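Local coordinates for suppressor protein MPT5 (Saccharomyces cerevisiae, PDB 5BYM), which binds the 3'-UTR of target mRNAs, including HO mRNA, through its Pumilio homology domain and regulates their expression after transcription, at residues F52-I57 with Q83-N88; F159-I164 with F196-K201. One frame throughout, in Å; residues are numbered along the deposited sequence.

Overall arrangement
Both contacts lie in the all-helical Pumilio homology domain, an elongated array of repeats. They follow one another along the chain: contact 1 joins helix 53-58 to the end of helix 75-85 and the turn that follows, and contact 2 joins helix 158-165 to helix 192-204. Their centres are about 29 Å apart and their nearest atoms about 10 Å. Contact 1 runs from Pumilio repeat 2 into the start of repeat 3; contact 2 runs from the junction of repeats 4 and 5 to that of 5 and 6. They thus belong to separate places along the array that carries the RNA, whose nearest atom is about 6 Å from contact 1 and about 13 Å from contact 2.

Contact 1 (F52-I57 with Q83-N88); sequences FFLDLI and QTIYPN
The CG2 methyl of Ile85 fills a hollow formed by Phe53, Leu54 and Ile57, in a contact that joins neighbouring helical elements of the Pumilio (PUF) repeat array. The hollow, on helix 53-58, is walled by the backbone N of Leu54, the CB atoms of Phe53 and Leu54, and the end of Ile57. Ile85 CG2 is 3.7 Å from Leu54 N and 3.9 Å from Phe53 CB. With chi1 at 59°, CG1 of Ile85 stands between its own N and carbonyl carbon, which turns CG2 into the hollow while CG1 and CD1 meet Ile57. Those two side chains approach tip to tip, Ile57 CD1 lying 4.0 Å from Ile85 CG1. To one side of this methyl, Thr84 CG2 touches the edge of the Phe53 ring, 4.2 Å from Phe53 CD2; Thr84 OG1 turns back to a hydrogen bond with Leu80 O. To the other side, Leu54 crosses Asn88 at about a right angle. Ile92 of helix 89-93 packs on Leu54, Ile57 and Ile85. No hydrogen bond joins the two segments. The CD2 methyl of Leu54 lies against the flat amide of Asn88, 3.5 Å from Asn88 CG and 3.4 Å from Asn88 OD1.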
loop_
_atom_site.group_PDB
_atom_site.type_symbol
_atom_site.label_atom_id
_atom_site.label_comp_id
_atom_site.label_asym_id
_atom_site.label_seq_id
_atom_site.Cartn_x
_atom_site.Cartn_y
_atom_site.Cartn_z
ATOM N N PHE A 52 -32.270 14.991 1.850
ATOM C CA PHE A 52 -31.929 14.271 0.622
ATOM C C PHE A 52 -30.431 14.083 0.363
ATOM O O PHE A 52 -30.045 13.671 -0.734
ATOM C CB PHE A 52 -32.556 14.974 -0.586
ATOM C CG PHE A 52 -34.060 14.982 -0.580
ATOM C CD1 PHE A 52 -34.774 13.917 -1.109
ATOM C CD2 PHE A 52 -34.762 16.064 -0.068
ATOM C CE1 PHE A 52 -36.159 13.924 -1.114
ATOM C CE2 PHE A 52 -36.146 16.080 -0.071
ATOM C CZ PHE A 52 -36.846 15.008 -0.596
ATOM N N PHE A 53 -29.595 14.392 1.352
ATOM C CA PHE A 53 -28.144 14.276 1.203
ATOM C C PHE A 53 -27.704 12.908 0.675
ATOM O O PHE A 53 -26.888 12.826 -0.246
ATOM C CB PHE A 53 -27.438 14.577 2.531
ATOM C CG PHE A 53 -27.377 16.041 2.874
ATOM C CD1 PHE A 53 -27.060 16.984 1.905
ATOM C CD2 PHE A 53 -27.631 16.473 4.168
ATOM C CE1 PHE A 53 -26.995 18.333 2.225
ATOM C CE2 PHE A 53 -27.572 17.821 4.491
ATOM C CZ PHE A 53 -27.254 18.751 3.517
ATOM N N LEU A 54 -28.254 11.840 1.248
ATOM C CA LEU A 54 -27.895 10.485 0.834
ATOM C C LEU A 54 -28.268 10.232 -0.624
ATOM O O LEU A 54 -27.492 9.641 -1.381
ATOM C CB LEU A 54 -28.549 9.443 1.746
ATOM C CG LEU A 54 -28.120 7.988 1.528
ATOM C CD1 LEU A 54 -26.619 7.920 1.314
ATOM C CD2 LEU A 54 -28.518 7.111 2.712
ATOM N N ASP A 55 -29.458 10.691 -1.008
ATOM C CA ASP A 55 -29.928 10.576 -2.382
ATOM C C ASP A 55 -28.973 11.269 -3.345
ATOM O O ASP A 55 -28.529 10.668 -4.321
ATOM C CB ASP A 55 -31.334 11.170 -2.518
ATOM C CG ASP A 55 -32.412 10.252 -1.974
ATOM O OD1 ASP A 55 -32.289 9.020 -2.147
ATOM O OD2 ASP A 55 -33.385 10.761 -1.378
ATOM N N LEU A 56 -28.654 12.529 -3.054
ATOM C CA LEU A 56 -27.757 13.318 -3.897
ATOM C C LEU A 56 -26.360 12.699 -4.019
ATOM O O LEU A 56 -25.736 12.767 -5.075
ATOM C CB LEU A 56 -27.653 14.757 -3.377
ATOM C CG LEU A 56 -28.918 15.619 -3.450
ATOM C CD1 LEU A 56 -28.660 17.033 -2.938
ATOM C CD2 LEU A 56 -29.431 15.667 -4.872
ATOM N N ILE A 57 -25.884 12.089 -2.939
ATOM C CA ILE A 57 -24.567 11.456 -2.924
ATOM C C ILE A 57 -24.491 10.273 -3.901
ATOM O O ILE A 57 -23.480 10.080 -4.581
ATOM C CB ILE A 57 -24.190 11.009 -1.490
ATOM C CG1 ILE A 57 -23.869 12.226 -0.621
ATOM C CG2 ILE A 57 -23.004 10.075 -1.506
ATOM C CD1 ILE A 57 -23.690 11.897 0.849
ATOM N N GLN A 83 -23.552 14.348 9.732
ATOM C CA GLN A 83 -24.400 13.802 10.796
ATOM C C GLN A 83 -25.537 12.964 10.220
ATOM O O GLN A 83 -26.092 12.096 10.893
ATOM C CB GLN A 83 -24.988 14.938 11.648
ATOM C CG GLN A 83 -24.093 15.444 12.779
ATOM C CD GLN A 83 -24.642 16.697 13.445
ATOM O OE1 GLN A 83 -25.527 17.364 12.903
ATOM N NE2 GLN A 83 -24.121 17.021 14.626
ATOM N N THR A 84 -25.864 13.235 8.962
ATOM C CA THR A 84 -27.038 12.675 8.301
ATOM C C THR A 84 -26.710 11.397 7.515
ATOM O O THR A 84 -27.570 10.537 7.311
ATOM C CB THR A 84 -27.666 13.748 7.370
ATOM O OG1 THR A 84 -28.253 14.784 8.168
ATOM C CG2 THR A 84 -28.726 13.159 6.455
ATOM N N ILE A 85 -25.455 11.262 7.096
ATOM C CA ILE A 85 -25.082 10.179 6.190
ATOM C C ILE A 85 -23.955 9.282 6.694
ATOM O O ILE A 85 -23.533 8.370 5.987
ATOM C CB ILE A 85 -24.723 10.717 4.777
ATOM C CG1 ILE A 85 -23.560 11.715 4.845
ATOM C CG2 ILE A 85 -25.944 11.365 4.122
ATOM C CD1 ILE A 85 -22.198 11.113 4.559
ATOM N N TYR A 86 -23.466 9.541 7.902
ATOM C CA TYR A 86 -22.387 8.727 8.460
ATOM C C TYR A 86 -22.689 7.227 8.660
ATOM O O TYR A 86 -21.783 6.403 8.505
ATOM C CB TYR A 86 -21.796 9.362 9.734
ATOM C CG TYR A 86 -22.638 9.231 10.978
ATOM C CD1 TYR A 86 -22.544 8.105 11.779
ATOM C CD2 TYR A 86 -23.503 10.245 11.371
ATOM C CE1 TYR A 86 -23.298 7.977 12.915
ATOM C CE2 TYR A 86 -24.259 10.127 12.516
ATOM C CZ TYR A 86 -24.152 8.989 13.280
ATOM O OH TYR A 86 -24.895 8.850 14.423
ATOM N N PRO A 87 -23.943 6.860 8.999
ATOM C CA PRO A 87 -24.178 5.412 9.101
ATOM C C PRO A 87 -24.078 4.703 7.752
ATOM O O PRO A 87 -23.878 3.491 7.708
ATOM C CB PRO A 87 -25.627 5.327 9.606
ATOM C CG PRO A 87 -25.896 6.636 10.247
ATOM C CD PRO A 87 -25.117 7.633 9.452
ATOM N N ASN A 88 -24.209 5.458 6.667
ATOM C CA ASN A 88 -24.307 4.867 5.338
ATOM C C ASN A 88 -22.998 4.837 4.545
ATOM O O ASN A 88 -23.008 4.521 3.353
ATOM C CB ASN A 88 -25.395 5.587 4.539
ATOM C CG ASN A 88 -26.704 5.696 5.309
ATOM O OD1 ASN A 88 -27.091 6.779 5.753
ATOM N ND2 ASN A 88 -27.392 4.571 5.464
#

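Contact 2 (F159-I164 with F196-K201); sequences FIIDAI and FKISVK
Ile161 and Ile198 meet with no flat group between them; the aromatic ring of the first helix, that of Phe159, lies apart from their interface. Ile160 CG1 sits over the centre of one face of the Phe159 ring, 3.4 Å above its plane, and the ring also stacks with that of Phe122. Across the contact itself, the meeting groups are aliphatic. Ile161 CD1 comes within 3.7 Å of Ile198 CD1, the side chains crossing at about a right angle. Further along, the CG2 methyls of Ile164 and Ile198 face each other at 4.2 Å. Within the helical Pumilio repeat array, segments 159-164 and 196-201 run nearly parallel, their axes 16° apart in direction and 10.5 Å at closest approach. Leu186 of helix 177-189 packs against Ile161, Ile164 and Ile198, and Leu183 adds to the cover of Ile164. On the more exposed side, Lys197 lays its methylene chain obliquely across Ile161, with Lys197 CD 3.7 Å from Ile161 CG2. That chain is extended as far as CE, then turns about the CD-CE bond (chi4 57°), and Lys197 NZ remains 5.6 Å from Asp162 OD1, too far for a salt bridge. Lys201 CG passes near Ile164 O, while Lys201 NZ makes a weak hydrogen bond to Val165 O.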
loop_
_atom_site.group_PDB
_atom_site.type_symbol
_atom_site.label_atom_id
_atom_site.label_comp_id
_atom_site.label_asym_id
_atom_site.label_seq_id
_atom_site.Cartn_x
_atom_site.Cartn_y
_atom_site.Cartn_z
ATOM N N PHE A 159 -10.562 1.053 12.674
ATOM C CA PHE A 159 -11.466 0.186 11.913
ATOM C C PHE A 159 -10.754 -0.519 10.753
ATOM O O PHE A 159 -11.127 -1.631 10.375
ATOM C CB PHE A 159 -12.709 0.948 11.431
ATOM C CG PHE A 159 -12.476 1.799 10.210
ATOM C CD1 PHE A 159 -12.731 1.301 8.938
ATOM C CD2 PHE A 159 -12.027 3.106 10.336
ATOM C CE1 PHE A 159 -12.524 2.088 7.817
ATOM C CE2 PHE A 159 -11.820 3.893 9.222
ATOM C CZ PHE A 159 -12.070 3.385 7.961
ATOM N N ILE A 160 -9.727 0.125 10.204
ATOM C CA ILE A 160 -8.944 -0.468 9.125
ATOM C C ILE A 160 -8.003 -1.544 9.667
ATOM O O ILE A 160 -7.946 -2.655 9.131
ATOM C CB ILE A 160 -8.117 0.587 8.365
ATOM C CG1 ILE A 160 -8.965 1.826 8.067
ATOM C CG2 ILE A 160 -7.569 -0.001 7.077
ATOM C CD1 ILE A 160 -8.187 2.957 7.423
ATOM N N ILE A 161 -7.265 -1.206 10.723
ATOM C CA ILE A 161 -6.336 -2.139 11.357
ATOM C C ILE A 161 -7.039 -3.431 11.782
ATOM O O ILE A 161 -6.554 -4.532 11.501
ATOM C CB ILE A 161 -5.653 -1.508 12.592
ATOM C CG1 ILE A 161 -4.909 -0.224 12.212
ATOM C CG2 ILE A 161 -4.711 -2.508 13.256
ATOM C CD1 ILE A 161 -3.789 -0.424 11.217
ATOM N N ASP A 162 -8.181 -3.292 12.452
ATOM C CA ASP A 162 -8.953 -4.443 12.916
ATOM C C ASP A 162 -9.335 -5.384 11.772
ATOM O O ASP A 162 -9.302 -6.602 11.927
ATOM C CB ASP A 162 -10.217 -3.985 13.651
ATOM C CG ASP A 162 -9.912 -3.128 14.866
ATOM O OD1 ASP A 162 -8.850 -3.325 15.496
ATOM O OD2 ASP A 162 -10.745 -2.254 15.188
ATOM N N ALA A 163 -9.686 -4.814 10.624
ATOM C CA ALA A 163 -10.089 -5.614 9.469
ATOM C C ALA A 163 -8.936 -6.419 8.870
ATOM O O ALA A 163 -9.156 -7.441 8.218
ATOM C CB ALA A 163 -10.715 -4.731 8.414
ATOM N N ILE A 164 -7.711 -5.952 9.088
ATOM C CA ILE A 164 -6.527 -6.623 8.561
ATOM C C ILE A 164 -6.058 -7.737 9.491
ATOM O O ILE A 164 -5.798 -8.860 9.049
ATOM C CB ILE A 164 -5.380 -5.621 8.326
ATOM C CG1 ILE A 164 -5.858 -4.482 7.424
ATOM C CG2 ILE A 164 -4.175 -6.311 7.717
ATOM C CD1 ILE A 164 -4.782 -3.473 7.093
ATOM N N PHE A 196 3.978 -2.807 13.690
ATOM C CA PHE A 196 4.310 -4.063 14.362
ATOM C C PHE A 196 3.109 -5.000 14.432
ATOM O O PHE A 196 3.224 -6.187 14.122
ATOM C CB PHE A 196 4.833 -3.796 15.779
ATOM C CG PHE A 196 6.188 -3.144 15.821
ATOM C CD1 PHE A 196 7.141 -3.419 14.852
ATOM C CD2 PHE A 196 6.509 -2.259 16.837
ATOM C CE1 PHE A 196 8.392 -2.819 14.898
ATOM C CE2 PHE A 196 7.752 -1.657 16.888
ATOM C CZ PHE A 196 8.696 -1.938 15.917
ATOM N N LYS A 197 1.967 -4.457 14.848
ATOM C CA LYS A 197 0.724 -5.218 14.978
ATOM C C LYS A 197 0.350 -5.937 13.676
ATOM O O LYS A 197 -0.099 -7.084 13.698
ATOM C CB LYS A 197 -0.414 -4.288 15.429
ATOM C CG LYS A 197 -1.786 -4.939 15.537
ATOM C CD LYS A 197 -2.827 -3.946 16.055
ATOM C CE LYS A 197 -4.173 -4.619 16.279
ATOM N NZ LYS A 197 -4.061 -5.771 17.228
ATOM N N ILE A 198 0.555 -5.263 12.547
ATOM C CA ILE A 198 0.272 -5.855 11.242
ATOM C C ILE A 198 1.407 -6.787 10.818
ATOM O O ILE A 198 1.164 -7.873 10.286
ATOM C CB ILE A 198 0.035 -4.770 10.156
ATOM C CG1 ILE A 198 -1.137 -3.866 10.549
ATOM C CG2 ILE A 198 -0.243 -5.411 8.804
ATOM C CD1 ILE A 198 -1.343 -2.683 9.613
ATOM N N SER A 199 2.642 -6.358 11.063
ATOM C CA SER A 199 3.823 -7.142 10.712
ATOM C C SER A 199 3.806 -8.545 11.322
ATOM O O SER A 199 4.217 -9.508 10.673
ATOM C CB SER A 199 5.095 -6.403 11.121
ATOM O OG SER A 199 5.113 -5.103 10.553
ATOM N N VAL A 200 3.326 -8.657 12.558
ATOM C CA VAL A 200 3.162 -9.962 13.193
ATOM C C VAL A 200 2.252 -10.862 12.356
ATOM O O VAL A 200 2.586 -12.020 12.092
ATOM C CB VAL A 200 2.592 -9.835 14.620
ATOM C CG1 VAL A 200 2.355 -11.207 15.222
ATOM C CG2 VAL A 200 3.539 -9.040 15.502
ATOM N N LYS A 201 1.114 -10.317 11.929
ATOM C CA LYS A 201 0.137 -11.065 11.139
ATOM C C LYS A 201 0.714 -11.476 9.784
ATOM O O LYS A 201 0.509 -12.603 9.324
ATOM C CB LYS A 201 -1.139 -10.238 10.940
ATOM C CG LYS A 201 -2.423 -11.065 10.885
ATOM C CD LYS A 201 -2.836 -11.552 12.278
ATOM C CE LYS A 201 -4.041 -12.480 12.224
ATOM N NZ LYS A 201 -4.572 -12.804 13.588
#